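Local coordinates for protein monalysin (Pseudomonas entomophila, PDB 4MKO) that forms beta-barrel pores in host cell membranes, contributing to intestinal damage and lethality in Drosophila through cytolytic and hemolytic activity, at residues I35-I41 with P232-Y236; D40-G44 with A93-V97; Y51-V55 with F222-A228; A99-N105 with R116-W120; N150-R156 with S172-L176. One frame throughout, in Å; residues are numbered along the deposited sequence.

Contact 1: I35-I41 with P232-Y236; sequences ITVYGDI and PHRRY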
# COMPACT_ATOMS: atom_id res chain seq x y z
N ILE A 35 11.63 -1.86 6.29
CA ILE A 35 11.93 -1.82 7.73
C ILE A 35 10.67 -1.66 8.57
O ILE A 35 9.64 -1.18 8.09
CB ILE A 35 12.97 -0.70 8.06
CG1 ILE A 35 12.42 0.71 7.74
CG2 ILE A 35 14.35 -0.97 7.35
CD1 ILE A 35 12.95 1.81 8.66
N THR A 36 10.80 -1.99 9.86
CA THR A 36 9.74 -1.75 10.82
C THR A 36 10.09 -0.48 11.61
O THR A 36 11.25 -0.29 11.99
CB THR A 36 9.55 -2.95 11.78
OG1 THR A 36 9.29 -4.14 11.03
CG2 THR A 36 8.43 -2.70 12.79
N VAL A 37 9.10 0.38 11.83
CA VAL A 37 9.22 1.59 12.66
C VAL A 37 8.17 1.52 13.77
O VAL A 37 7.27 0.68 13.71
CB VAL A 37 9.10 2.92 11.87
CG1 VAL A 37 10.20 3.02 10.81
CG2 VAL A 37 7.69 3.12 11.29
N TYR A 38 8.29 2.40 14.78
CA TYR A 38 7.36 2.40 15.91
C TYR A 38 6.96 3.83 16.24
O TYR A 38 7.83 4.69 16.39
CB TYR A 38 7.97 1.70 17.14
CG TYR A 38 7.02 1.67 18.32
CD1 TYR A 38 6.99 2.72 19.24
CD2 TYR A 38 6.18 0.59 18.54
CE1 TYR A 38 6.12 2.71 20.33
CE2 TYR A 38 5.29 0.57 19.62
CZ TYR A 38 5.27 1.63 20.51
OH TYR A 38 4.40 1.61 21.58
N GLY A 39 5.67 4.05 16.41
CA GLY A 39 5.15 5.36 16.77
C GLY A 39 3.65 5.37 16.81
O GLY A 39 3.00 4.35 16.55
N ASP A 40 3.08 6.54 17.11
CA ASP A 40 1.64 6.71 17.22
C ASP A 40 0.86 6.61 15.92
O ASP A 40 1.27 7.16 14.89
CB ASP A 40 1.30 8.06 17.87
CG ASP A 40 1.58 8.17 19.35
OD1 ASP A 40 1.70 7.12 20.02
OD2 ASP A 40 1.65 9.32 19.85
N ILE A 41 -0.33 5.98 16.01
CA ILE A 41 -1.36 5.96 15.00
C ILE A 41 -2.65 6.12 15.78
O ILE A 41 -2.84 5.45 16.81
CB ILE A 41 -1.37 4.72 14.06
CG1 ILE A 41 -0.04 4.61 13.25
CG2 ILE A 41 -2.58 4.78 13.11
CD1 ILE A 41 -0.06 3.61 12.01
N PRO A 232 16.22 4.30 18.43
CA PRO A 232 15.75 5.69 18.32
C PRO A 232 15.56 6.17 16.88
O PRO A 232 14.62 6.91 16.62
CB PRO A 232 16.80 6.52 19.08
CG PRO A 232 17.94 5.58 19.35
CD PRO A 232 17.37 4.19 19.34
N HIS A 233 16.42 5.71 15.94
CA HIS A 233 16.33 6.11 14.54
C HIS A 233 15.09 5.54 13.83
O HIS A 233 14.70 6.05 12.77
CB HIS A 233 17.62 5.78 13.78
CG HIS A 233 18.82 6.44 14.38
ND1 HIS A 233 18.87 7.82 14.57
CD2 HIS A 233 19.97 5.89 14.85
CE1 HIS A 233 20.05 8.06 15.13
NE2 HIS A 233 20.74 6.94 15.31
N ARG A 234 14.42 4.55 14.45
CA ARG A 234 13.18 3.98 13.87
C ARG A 234 11.92 4.28 14.71
O ARG A 234 10.88 3.66 14.51
CB ARG A 234 13.34 2.48 13.59
CG ARG A 234 14.33 2.23 12.46
CD ARG A 234 14.43 0.77 12.11
NE ARG A 234 15.16 -0.00 13.12
CZ ARG A 234 14.81 -1.20 13.55
NH1 ARG A 234 13.68 -1.77 13.12
NH2 ARG A 234 15.57 -1.86 14.42
N ARG A 235 12.00 5.26 15.61
CA ARG A 235 10.87 5.73 16.40
C ARG A 235 10.51 7.12 15.88
O ARG A 235 11.39 7.97 15.73
CB ARG A 235 11.25 5.78 17.90
CG ARG A 235 11.59 4.40 18.52
CD ARG A 235 11.84 4.51 20.02
NE ARG A 235 10.69 5.07 20.72
CZ ARG A 235 9.80 4.36 21.40
NH1 ARG A 235 9.96 3.05 21.55
NH2 ARG A 235 8.77 4.96 21.97
N TYR A 236 9.24 7.35 15.57
CA TYR A 236 8.84 8.65 15.06
C TYR A 236 7.89 9.37 16.01
O TYR A 236 7.36 8.71 16.93
CB TYR A 236 8.23 8.52 13.65
CG TYR A 236 6.89 7.81 13.61
CD1 TYR A 236 5.70 8.52 13.76
CD2 TYR A 236 6.81 6.44 13.39
CE1 TYR A 236 4.46 7.87 13.72
CE2 TYR A 236 5.58 5.78 13.32
CZ TYR A 236 4.41 6.50 13.50
OH TYR A 236 3.20 5.86 13.46
OXT TYR A 236 7.66 10.58 15.82
O HOH W 1 8.00 6.60 18.54
O HOH W 2 4.68 8.95 17.59
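Tyr38 takes backbone bonds in both directions from the C-terminal tail. Its N donates to Arg234 O at 2.9 Å, and its O accepts from Tyr236 N at 3.1 Å. The register, Val37 to Arg234 and Gly39 to Tyr236, runs in the same chain direction. This makes a single parallel bridge at Tyr38 and Arg235.

Other polar links use side chains. Tyr236 OH donates to Asp40 O at 2.7 Å, from above the carbonyl plane. Arg234 is bent at chi3, which folds its guanidinium back so that NH1 donates to Thr36 O at 3.1 Å. Thr36 O lies near the edge of the group, 19° out of its plane. The same NH1 makes a salt bridge with Asp225, and NE bonds to Asp231. Two waters tie the terminal O of Tyr236 to Tyr38 O and to Asp40 N.

Flat groups give the rest. Tyr236 chi1 of 69° places CG between the backbone N and C and swings the ring over Gly39. Gly39 CA makes a CH-pi contact, 3.7 Å from the ring centroid. Val37 CG2 touches Tyr236 CE2 at 4.0 Å. On the other side of the backbone, Tyr38 CD1 sits over one face of the Arg235 guanidinium, with the two planes 40° apart. The side chains run side by side, and Arg235 NH1 bonds to Tyr229 O.

In the fold, the tail covers part of strand 29-43, which also pairs with strand 46-67 through backbone bonds such as Val37 with Thr52. Helix 103-107 packs Ile103 against Val37 and Tyr236. Tyr236 OXT bonds to Asn100 just before that helix.

Contact 2: D40-G44 with A93-V97; sequences DIYIG and AKYSV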
# COMPACT_ATOMS: atom_id res chain seq x y z
N ASP A 40 3.08 6.54 17.11
CA ASP A 40 1.64 6.71 17.22
C ASP A 40 0.86 6.61 15.92
O ASP A 40 1.27 7.16 14.89
CB ASP A 40 1.30 8.06 17.87
CG ASP A 40 1.58 8.17 19.35
OD1 ASP A 40 1.70 7.12 20.02
OD2 ASP A 40 1.65 9.32 19.85
N ILE A 41 -0.33 5.98 16.01
CA ILE A 41 -1.36 5.96 15.00
C ILE A 41 -2.65 6.12 15.78
O ILE A 41 -2.84 5.45 16.81
CB ILE A 41 -1.37 4.72 14.06
CG1 ILE A 41 -0.04 4.61 13.25
CG2 ILE A 41 -2.58 4.78 13.11
CD1 ILE A 41 -0.06 3.61 12.01
N TYR A 42 -3.50 7.05 15.34
CA TYR A 42 -4.77 7.33 15.96
C TYR A 42 -5.82 6.40 15.37
O TYR A 42 -6.09 6.44 14.18
CB TYR A 42 -5.17 8.81 15.76
CG TYR A 42 -6.39 9.22 16.57
CD1 TYR A 42 -7.68 8.95 16.11
CD2 TYR A 42 -6.26 9.90 17.78
CE1 TYR A 42 -8.81 9.32 16.85
CE2 TYR A 42 -7.38 10.29 18.51
CZ TYR A 42 -8.65 9.98 18.06
OH TYR A 42 -9.75 10.35 18.77
N ILE A 43 -6.44 5.57 16.23
CA ILE A 43 -7.48 4.64 15.81
C ILE A 43 -8.60 4.73 16.85
O ILE A 43 -8.35 4.46 18.03
CB ILE A 43 -6.99 3.15 15.70
CG1 ILE A 43 -5.73 3.01 14.80
CG2 ILE A 43 -8.13 2.24 15.16
CD1 ILE A 43 -4.99 1.67 14.97
N GLY A 44 -9.79 5.05 16.38
CA GLY A 44 -11.00 5.11 17.20
C GLY A 44 -11.12 6.34 18.05
O GLY A 44 -11.68 7.35 17.61
N ALA A 93 -13.63 3.17 11.73
CA ALA A 93 -13.32 4.07 12.84
C ALA A 93 -12.57 5.31 12.38
O ALA A 93 -12.01 5.33 11.28
CB ALA A 93 -12.48 3.32 13.87
N LYS A 94 -12.52 6.34 13.25
CA LYS A 94 -11.73 7.55 13.00
C LYS A 94 -10.27 7.06 12.92
O LYS A 94 -9.85 6.22 13.72
CB LYS A 94 -11.93 8.55 14.15
CG LYS A 94 -11.35 9.93 13.91
CD LYS A 94 -11.67 10.86 15.08
CE LYS A 94 -10.82 12.11 15.08
NZ LYS A 94 -11.10 12.96 16.26
N TYR A 95 -9.53 7.50 11.88
CA TYR A 95 -8.17 7.02 11.65
C TYR A 95 -7.29 8.13 11.11
O TYR A 95 -7.67 8.79 10.14
CB TYR A 95 -8.19 5.86 10.63
CG TYR A 95 -6.85 5.18 10.41
CD1 TYR A 95 -6.41 4.17 11.27
CD2 TYR A 95 -6.03 5.52 9.34
CE1 TYR A 95 -5.17 3.55 11.08
CE2 TYR A 95 -4.79 4.91 9.14
CZ TYR A 95 -4.36 3.92 10.02
OH TYR A 95 -3.13 3.32 9.83
N SER A 96 -6.10 8.31 11.71
CA SER A 96 -5.12 9.30 11.24
C SER A 96 -3.73 8.99 11.72
O SER A 96 -3.55 8.36 12.77
CB SER A 96 -5.54 10.72 11.65
OG SER A 96 -5.48 10.88 13.05
N VAL A 97 -2.73 9.43 10.95
CA VAL A 97 -1.33 9.25 11.30
C VAL A 97 -0.57 10.54 10.98
O VAL A 97 -0.83 11.17 9.95
CB VAL A 97 -0.65 7.98 10.71
CG1 VAL A 97 -0.58 8.02 9.19
CG2 VAL A 97 0.72 7.73 11.32
O HOH W 3 -13.99 6.03 15.76
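Tyr42 N donates to Ser96 O at 2.9 Å. The return bond, Ser96 N to Tyr42 O, is 3.1 Å. This is an antiparallel hydrogen-bonded pair, joining short strand 95-96 to the end of strand 29-43 in the main sheet of the aerolysin-like fold. Residues 93-97 belong to the region inferred to form the pore. The next pair, Ile43 with Tyr95, is non-hydrogen-bonded. Beyond it, Gly44 N donates to Lys94 O, and a water links Gly44 O to Lys94 N where the pairing ends.

Tyr95 and Ile43 share one face of the sheet. Tyr95 chi1 of -174° turns the ring back over strand 29-43. Its CE1 meets two isoleucines: Ile41 CG2 at 3.5 Å and Ile43 CG1 at 3.8 Å. Ile43 and the ring lie side by side, while Ile41 comes in at a slant. Ile41 CG1 also touches Val97 CG2 at 3.7 Å. Tyr95 OH bonds to Tyr178 OH of strand 173-191, which fixes the far end of the ring. Phe87 meets the same ring edge-to-face. Strand 173-191 and Phe87 pack against this face.

The opposite face carries Tyr42 and Ser96, and the exposed Lys94 reaches the Tyr42 ring. The Lys94 chain is fully extended, with chi1 at -171°, and its methylenes run past the ring. These methylenes make the contact: Lys94 CD lies 3.7 Å from Tyr42 CE1.

Contact 3: Y51-V55 with F222-A228; sequences YTRPV and FSFDWSA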
# COMPACT_ATOMS: atom_id res chain seq x y z
N TYR A 51 3.58 -0.60 15.54
CA TYR A 51 4.70 -1.04 14.70
C TYR A 51 4.16 -1.00 13.27
O TYR A 51 3.05 -1.49 13.03
CB TYR A 51 5.14 -2.48 15.04
CG TYR A 51 5.80 -2.64 16.39
CD1 TYR A 51 5.05 -2.92 17.53
CD2 TYR A 51 7.19 -2.53 16.53
CE1 TYR A 51 5.65 -3.08 18.78
CE2 TYR A 51 7.80 -2.67 17.78
CZ TYR A 51 7.03 -2.95 18.90
OH TYR A 51 7.64 -3.10 20.12
N THR A 52 4.93 -0.42 12.34
CA THR A 52 4.51 -0.36 10.93
C THR A 52 5.64 -0.82 10.04
O THR A 52 6.78 -0.45 10.28
CB THR A 52 4.11 1.09 10.56
OG1 THR A 52 2.96 1.46 11.30
CG2 THR A 52 3.84 1.28 9.06
N ARG A 53 5.33 -1.58 8.98
CA ARG A 53 6.35 -1.91 7.98
C ARG A 53 5.67 -2.00 6.62
O ARG A 53 4.51 -2.39 6.55
CB ARG A 53 7.11 -3.22 8.31
CG ARG A 53 6.24 -4.48 8.37
CD ARG A 53 7.08 -5.73 8.07
NE ARG A 53 7.49 -5.74 6.66
CZ ARG A 53 8.40 -6.57 6.13
NH1 ARG A 53 9.02 -7.48 6.89
NH2 ARG A 53 8.71 -6.48 4.85
N PRO A 54 6.39 -1.67 5.52
CA PRO A 54 5.79 -1.89 4.18
C PRO A 54 5.73 -3.38 3.94
O PRO A 54 6.63 -4.10 4.40
CB PRO A 54 6.80 -1.24 3.20
CG PRO A 54 7.86 -0.58 4.05
CD PRO A 54 7.80 -1.23 5.42
N VAL A 55 4.71 -3.87 3.22
CA VAL A 55 4.63 -5.31 2.95
C VAL A 55 4.34 -5.65 1.49
O VAL A 55 4.62 -6.77 1.06
CB VAL A 55 3.62 -6.05 3.88
CG1 VAL A 55 4.15 -6.13 5.32
CG2 VAL A 55 2.21 -5.43 3.82
N PHE A 222 6.02 -12.39 5.62
CA PHE A 222 6.75 -11.28 6.23
C PHE A 222 6.67 -11.41 7.73
O PHE A 222 5.79 -12.10 8.26
CB PHE A 222 6.19 -9.90 5.80
CG PHE A 222 4.80 -9.57 6.30
CD1 PHE A 222 4.61 -8.92 7.52
CD2 PHE A 222 3.67 -9.87 5.53
CE1 PHE A 222 3.33 -8.59 7.98
CE2 PHE A 222 2.38 -9.53 5.99
CZ PHE A 222 2.22 -8.91 7.21
N SER A 223 7.58 -10.70 8.42
CA SER A 223 7.64 -10.64 9.88
C SER A 223 7.89 -9.20 10.29
O SER A 223 8.61 -8.47 9.60
CB SER A 223 8.77 -11.50 10.42
OG SER A 223 8.60 -12.88 10.12
N PHE A 224 7.32 -8.80 11.43
CA PHE A 224 7.62 -7.47 11.96
C PHE A 224 8.96 -7.57 12.67
O PHE A 224 9.29 -8.62 13.27
CB PHE A 224 6.59 -7.06 12.99
CG PHE A 224 5.28 -6.58 12.42
CD1 PHE A 224 4.25 -7.47 12.16
CD2 PHE A 224 5.08 -5.23 12.14
CE1 PHE A 224 3.03 -7.03 11.65
CE2 PHE A 224 3.85 -4.78 11.62
CZ PHE A 224 2.84 -5.69 11.39
N ASP A 225 9.71 -6.48 12.64
CA ASP A 225 10.98 -6.39 13.35
C ASP A 225 10.74 -5.58 14.66
O ASP A 225 10.75 -4.35 14.64
CB ASP A 225 12.07 -5.77 12.47
CG ASP A 225 13.36 -5.45 13.20
OD1 ASP A 225 13.62 -6.08 14.28
OD2 ASP A 225 14.10 -4.57 12.73
N TRP A 226 10.51 -6.29 15.79
CA TRP A 226 10.20 -5.64 17.06
C TRP A 226 11.33 -4.76 17.63
O TRP A 226 11.06 -3.93 18.50
CB TRP A 226 9.74 -6.65 18.12
CG TRP A 226 8.73 -7.65 17.63
CD1 TRP A 226 8.85 -9.01 17.69
CD2 TRP A 226 7.43 -7.38 17.09
NE1 TRP A 226 7.70 -9.61 17.22
CE2 TRP A 226 6.82 -8.63 16.82
CE3 TRP A 226 6.72 -6.20 16.76
CZ2 TRP A 226 5.55 -8.74 16.24
CZ3 TRP A 226 5.45 -6.32 16.21
CH2 TRP A 226 4.86 -7.58 15.98
N SER A 227 12.56 -4.92 17.12
CA SER A 227 13.70 -4.10 17.55
C SER A 227 13.50 -2.61 17.23
O SER A 227 14.21 -1.78 17.80
CB SER A 227 15.01 -4.61 16.97
OG SER A 227 15.13 -4.31 15.59
N ALA A 228 12.50 -2.27 16.37
CA ALA A 228 12.14 -0.87 16.08
C ALA A 228 11.89 -0.13 17.41
O ALA A 228 12.29 1.03 17.54
CB ALA A 228 10.88 -0.80 15.22
O HOH W 4 10.08 -10.20 6.78
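Tyr51 and Trp226 form a T-shaped pair. Tyr51 chi1 of -69° turns its ring toward the 222-228 loop. The six-membered ring of Trp226 points its CE3 and CZ3 edge at the Tyr51 face, with centroids 4.8 Å apart and planes at 79°. Ala228 CB sits at the edge of the tyrosine ring. Tyr51 CB also touches Phe224 CD2 at 4.0 Å.

Arg53 has CG between its backbone N and C, and the chain bends at chi3. The guanidinium then folds over its own strand. NE and NH2 both donate to Pro54 O, side-on and in the guanidinium plane. NH1 faces the loop and donates to Ser223 O at 2.9 Å, also in plane. Three bonds thus fix its rotation, and Phe222 CB lies over one face.

The contact lays the C-terminal loop along strand 46-67 of the aerolysin-like fold, running the opposite way. Strand 136-151 continues this packing surface, with Ala148 touching Phe222 and Phe224.

Phe222 chi1 is 67°, which presents the ring face to Val55. Val55 CG1 stands almost exactly over its centre, a CH-pi contact 3.5 Å from the centroid. A water joins Arg53 NH1 to Ser223 N, at 2.9 Å and 3.0 Å.

Contact 4: A99-N105 with R116-W120; sequences ANIDIVN and RSESW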
# COMPACT_ATOMS: atom_id res chain seq x y z
N ALA A 99 2.65 12.94 9.95
CA ALA A 99 3.58 12.94 8.82
C ALA A 99 4.89 12.20 9.08
O ALA A 99 5.48 11.71 8.10
CB ALA A 99 3.89 14.37 8.41
N ASN A 100 5.37 12.16 10.36
CA ASN A 100 6.67 11.58 10.71
C ASN A 100 6.77 10.06 10.53
O ASN A 100 7.88 9.53 10.55
CB ASN A 100 7.16 11.99 12.12
CG ASN A 100 8.69 12.05 12.24
OD1 ASN A 100 9.43 12.37 11.28
ND2 ASN A 100 9.23 11.74 13.42
N ILE A 101 5.64 9.38 10.26
CA ILE A 101 5.66 7.94 10.00
C ILE A 101 6.48 7.68 8.73
O ILE A 101 7.00 6.58 8.56
CB ILE A 101 4.23 7.32 9.88
CG1 ILE A 101 4.28 5.76 9.84
CG2 ILE A 101 3.45 7.89 8.69
CD1 ILE A 101 2.96 5.02 9.99
N ASP A 102 6.61 8.72 7.85
CA ASP A 102 7.33 8.57 6.59
C ASP A 102 8.77 8.09 6.73
O ASP A 102 9.33 7.60 5.75
CB ASP A 102 7.24 9.82 5.71
CG ASP A 102 7.37 9.47 4.23
OD1 ASP A 102 6.63 8.59 3.76
OD2 ASP A 102 8.22 10.07 3.56
N ILE A 103 9.36 8.10 7.96
CA ILE A 103 10.69 7.50 8.18
C ILE A 103 10.66 6.01 7.75
O ILE A 103 11.71 5.45 7.43
CB ILE A 103 11.23 7.65 9.62
CG1 ILE A 103 10.37 6.87 10.65
CG2 ILE A 103 11.42 9.12 10.00
CD1 ILE A 103 11.11 6.47 11.90
N VAL A 104 9.46 5.37 7.74
CA VAL A 104 9.34 3.96 7.32
C VAL A 104 9.72 3.84 5.83
O VAL A 104 10.38 2.87 5.45
CB VAL A 104 7.96 3.31 7.64
CG1 VAL A 104 6.83 3.87 6.77
CG2 VAL A 104 8.02 1.78 7.54
N ASN A 105 9.36 4.85 5.03
CA ASN A 105 9.64 4.89 3.59
C ASN A 105 11.09 5.21 3.33
O ASN A 105 11.78 4.47 2.62
CB ASN A 105 8.67 5.84 2.88
CG ASN A 105 7.33 5.17 2.66
OD1 ASN A 105 7.25 3.94 2.51
ND2 ASN A 105 6.26 5.97 2.59
N ARG A 116 5.36 16.14 2.39
CA ARG A 116 5.34 15.62 3.76
C ARG A 116 3.92 15.64 4.34
O ARG A 116 3.52 14.67 4.96
CB ARG A 116 6.32 16.43 4.63
CG ARG A 116 6.49 15.84 6.02
CD ARG A 116 7.63 16.48 6.80
NE ARG A 116 7.60 16.04 8.20
CZ ARG A 116 8.18 14.93 8.65
NH1 ARG A 116 8.85 14.13 7.83
NH2 ARG A 116 8.10 14.61 9.94
N SER A 117 3.16 16.71 4.11
CA SER A 117 1.80 16.81 4.64
C SER A 117 0.75 16.00 3.85
O SER A 117 -0.35 15.77 4.36
CB SER A 117 1.38 18.28 4.73
OG SER A 117 1.20 18.83 3.44
N GLU A 118 1.08 15.57 2.62
CA GLU A 118 0.20 14.86 1.70
C GLU A 118 0.31 13.32 1.77
O GLU A 118 -0.71 12.66 1.62
CB GLU A 118 0.56 15.24 0.26
CG GLU A 118 0.06 16.59 -0.23
CD GLU A 118 0.60 16.99 -1.60
OE1 GLU A 118 1.52 16.31 -2.12
OE2 GLU A 118 0.09 17.99 -2.15
N SER A 119 1.53 12.79 1.87
CA SER A 119 1.85 11.36 1.77
C SER A 119 0.97 10.41 2.59
O SER A 119 0.57 9.36 2.06
CB SER A 119 3.32 11.13 2.10
OG SER A 119 4.15 11.79 1.16
N TRP A 120 0.66 10.79 3.86
CA TRP A 120 -0.09 9.94 4.80
C TRP A 120 -1.41 10.57 5.24
O TRP A 120 -2.03 10.14 6.22
CB TRP A 120 0.80 9.60 5.99
CG TRP A 120 1.99 8.75 5.64
CD1 TRP A 120 3.22 9.19 5.23
CD2 TRP A 120 2.05 7.32 5.66
NE1 TRP A 120 4.05 8.11 5.02
CE2 TRP A 120 3.36 6.95 5.26
CE3 TRP A 120 1.13 6.31 6.01
CZ2 TRP A 120 3.79 5.62 5.25
CZ3 TRP A 120 1.56 4.99 5.98
CH2 TRP A 120 2.87 4.65 5.59
O HOH W 5 4.98 12.34 5.46
O HOH W 6 9.36 11.49 8.63
O HOH W 7 6.39 12.27 3.17
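The Trp120 indole has Ile101 over one face and Asp102 at one edge. Ile101 CG2 is 3.4 Å from the centroid of the five-membered ring and only 10° off its normal, a close CH-pi contact. At the edge, Trp120 NE1 donates to Asp102 OD1 at 2.9 Å. The oxygen lies near the ring plane and is met on its anti side. Further round the ring, Val104 CG1 and Asn105 ND2 approach Trp120 CZ2 at 3.8 Å and 3.6 Å.

Ile101 and Asp102 lie in the 3-10 segment 99-102, which runs into short helix 103-107, home of Val104 and Asn105. The contact seats that element on the loop before strand 124-133, inside the region inferred to form the pore. Tyr147 and Ile182 also touch Trp120.

Asp102 OD1 takes a second bond, from Asn105 ND2, on the opposite face of the carboxylate plane. The other end of the Asn105 amide bonds to Tyr147 OH. OD1 is thus held from two sides, which probably steadies the charge of Asp102.

Arg116 reaches the start of the turn with an extended chain. Ala99 lies over one face of its guanidinium. Asn100 OD1 sits at the edge, in plane, and accepts from Arg116 NH2 at 2.9 Å with an N-H...O angle of 168°. One water bridges Arg116 NH1 and Asn100 OD1. Another joins Ala99 O to Arg116 O, 2.8 Å from each.

Contact 5: N150-R156 with S172-L176; sequences NATSAGR and SRVDL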
# COMPACT_ATOMS: atom_id res chain seq x y z
N ASN A 150 0.86 -3.21 13.67
CA ASN A 150 0.47 -3.80 14.95
C ASN A 150 0.27 -2.61 15.88
O ASN A 150 1.26 -2.05 16.37
CB ASN A 150 1.49 -4.79 15.55
CG ASN A 150 1.11 -5.14 16.99
OD1 ASN A 150 0.06 -4.71 17.51
ND2 ASN A 150 1.92 -5.91 17.69
N ALA A 151 -0.98 -2.20 16.06
CA ALA A 151 -1.36 -1.11 16.98
C ALA A 151 -1.50 -1.80 18.33
O ALA A 151 -2.49 -2.49 18.59
CB ALA A 151 -2.66 -0.46 16.53
N THR A 152 -0.43 -1.69 19.14
CA THR A 152 -0.35 -2.38 20.44
C THR A 152 -1.47 -1.89 21.39
O THR A 152 -1.83 -0.71 21.39
CB THR A 152 1.07 -2.33 21.04
OG1 THR A 152 1.35 -1.03 21.54
CG2 THR A 152 2.15 -2.78 20.05
N SER A 153 -2.09 -2.85 22.10
CA SER A 153 -3.20 -2.62 23.05
C SER A 153 -4.53 -2.16 22.40
O SER A 153 -5.53 -2.08 23.11
CB SER A 153 -2.81 -1.65 24.17
OG SER A 153 -1.61 -2.05 24.79
N ALA A 154 -4.58 -1.92 21.06
CA ALA A 154 -5.78 -1.39 20.41
C ALA A 154 -6.91 -2.39 20.15
O ALA A 154 -8.00 -1.99 19.77
CB ALA A 154 -5.39 -0.71 19.10
N GLY A 155 -6.62 -3.67 20.31
CA GLY A 155 -7.54 -4.76 19.96
C GLY A 155 -8.80 -4.95 20.78
O GLY A 155 -9.76 -5.53 20.27
N ARG A 156 -8.81 -4.50 22.04
CA ARG A 156 -10.02 -4.63 22.88
C ARG A 156 -11.10 -3.65 22.43
O ARG A 156 -12.26 -4.02 22.35
CB ARG A 156 -9.71 -4.41 24.37
CG ARG A 156 -9.07 -5.60 25.04
CD ARG A 156 -9.34 -5.58 26.54
NE ARG A 156 -8.90 -6.83 27.17
CZ ARG A 156 -7.70 -7.02 27.69
NH1 ARG A 156 -6.79 -6.04 27.67
NH2 ARG A 156 -7.39 -8.18 28.25
N SER A 172 -1.77 -9.88 29.11
CA SER A 172 -3.13 -9.37 29.36
C SER A 172 -3.55 -8.21 28.44
O SER A 172 -4.64 -7.64 28.57
CB SER A 172 -3.28 -9.00 30.83
OG SER A 172 -3.12 -10.18 31.61
N ARG A 173 -2.71 -7.91 27.45
CA ARG A 173 -2.91 -6.86 26.46
C ARG A 173 -3.44 -7.53 25.18
O ARG A 173 -3.14 -8.71 24.95
CB ARG A 173 -1.53 -6.22 26.22
CG ARG A 173 -1.39 -5.25 25.09
CD ARG A 173 0.06 -4.83 25.05
NE ARG A 173 0.72 -5.33 23.85
CZ ARG A 173 2.03 -5.32 23.66
NH1 ARG A 173 2.84 -4.87 24.61
NH2 ARG A 173 2.54 -5.77 22.52
N VAL A 174 -4.18 -6.77 24.34
CA VAL A 174 -4.72 -7.26 23.04
C VAL A 174 -4.23 -6.31 21.92
O VAL A 174 -4.61 -5.13 21.88
CB VAL A 174 -6.26 -7.42 23.02
CG1 VAL A 174 -6.74 -7.99 21.69
CG2 VAL A 174 -6.74 -8.31 24.17
N ASP A 175 -3.40 -6.83 21.02
CA ASP A 175 -2.83 -6.08 19.89
C ASP A 175 -3.74 -6.14 18.68
O ASP A 175 -4.50 -7.10 18.53
CB ASP A 175 -1.43 -6.61 19.56
CG ASP A 175 -0.37 -6.25 20.59
OD1 ASP A 175 -0.70 -5.54 21.56
OD2 ASP A 175 0.79 -6.67 20.41
N LEU A 176 -3.69 -5.11 17.81
CA LEU A 176 -4.53 -5.05 16.62
C LEU A 176 -3.66 -5.02 15.36
O LEU A 176 -2.86 -4.10 15.17
CB LEU A 176 -5.46 -3.82 16.67
CG LEU A 176 -6.45 -3.67 15.51
CD1 LEU A 176 -7.49 -4.81 15.48
CD2 LEU A 176 -7.19 -2.33 15.57
O HOH W 8 -5.20 -4.31 25.19
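Asn150 chi1 of 170° and Asp175 chi1 of -72° bring amide and carboxylate together across the strands. Asn150 ND2 donates to Asp175 OD2 at 3.0 Å, from above the carboxylate plane. Arg173 is bent at chi3, and this turns its guanidinium back onto the same aspartate. It grips side-on, NE to OD1 and NH2 to OD2, a salt bridge within the strand. Ser153 N adds a bond to Asp175 OD1 at 3.1 Å. Each carboxylate oxygen therefore has two donors, which probably keeps Asp175 ionised.

Ala151 and Leu176 form an antiparallel hydrogen-bonded pair, where strand 136-151 meets strand 173-191. A type II turn from Ala151 to Ala154 ends the first strand here. Ser153 holds the positive phi of that turn. Ala151 O accepts from both Leu176 N and Ala154 N, on opposite faces of its plane.

After the turn the chain stays close to the second strand. Gly155 N donates to Val174 O at 2.9 Å. Ala154 CB packs on Leu176 CB at 3.9 Å. Arg156 extends past Val174, whose CG2 lies over the guanidinium centre. NH1 and NH2 of Arg156 grip Ser172 O end-on, each at 2.8 Å.

Contacts 1 and 2 share Asp40 and Ile41 on strand 29-43. One adds the C-terminal tail there, the other strand 95-96. Contact 3 uses the next strand, 46-67, and joins contact 1 through the salt bridge of Arg234 and Asp225. Contact 5 follows in the same sheet, bonded to contact 3 by Tyr51 O and Asn150 N. Contact 4 lies off the sheet and touches contacts 1 to 3, but not contact 5. Contact 2 is a surface contact; the others are partly buried. Backbone pairing matters in contacts 1, 2 and 5. Contacts 3 and 4 rely on side chains, with aromatic faces and gripped polar groups.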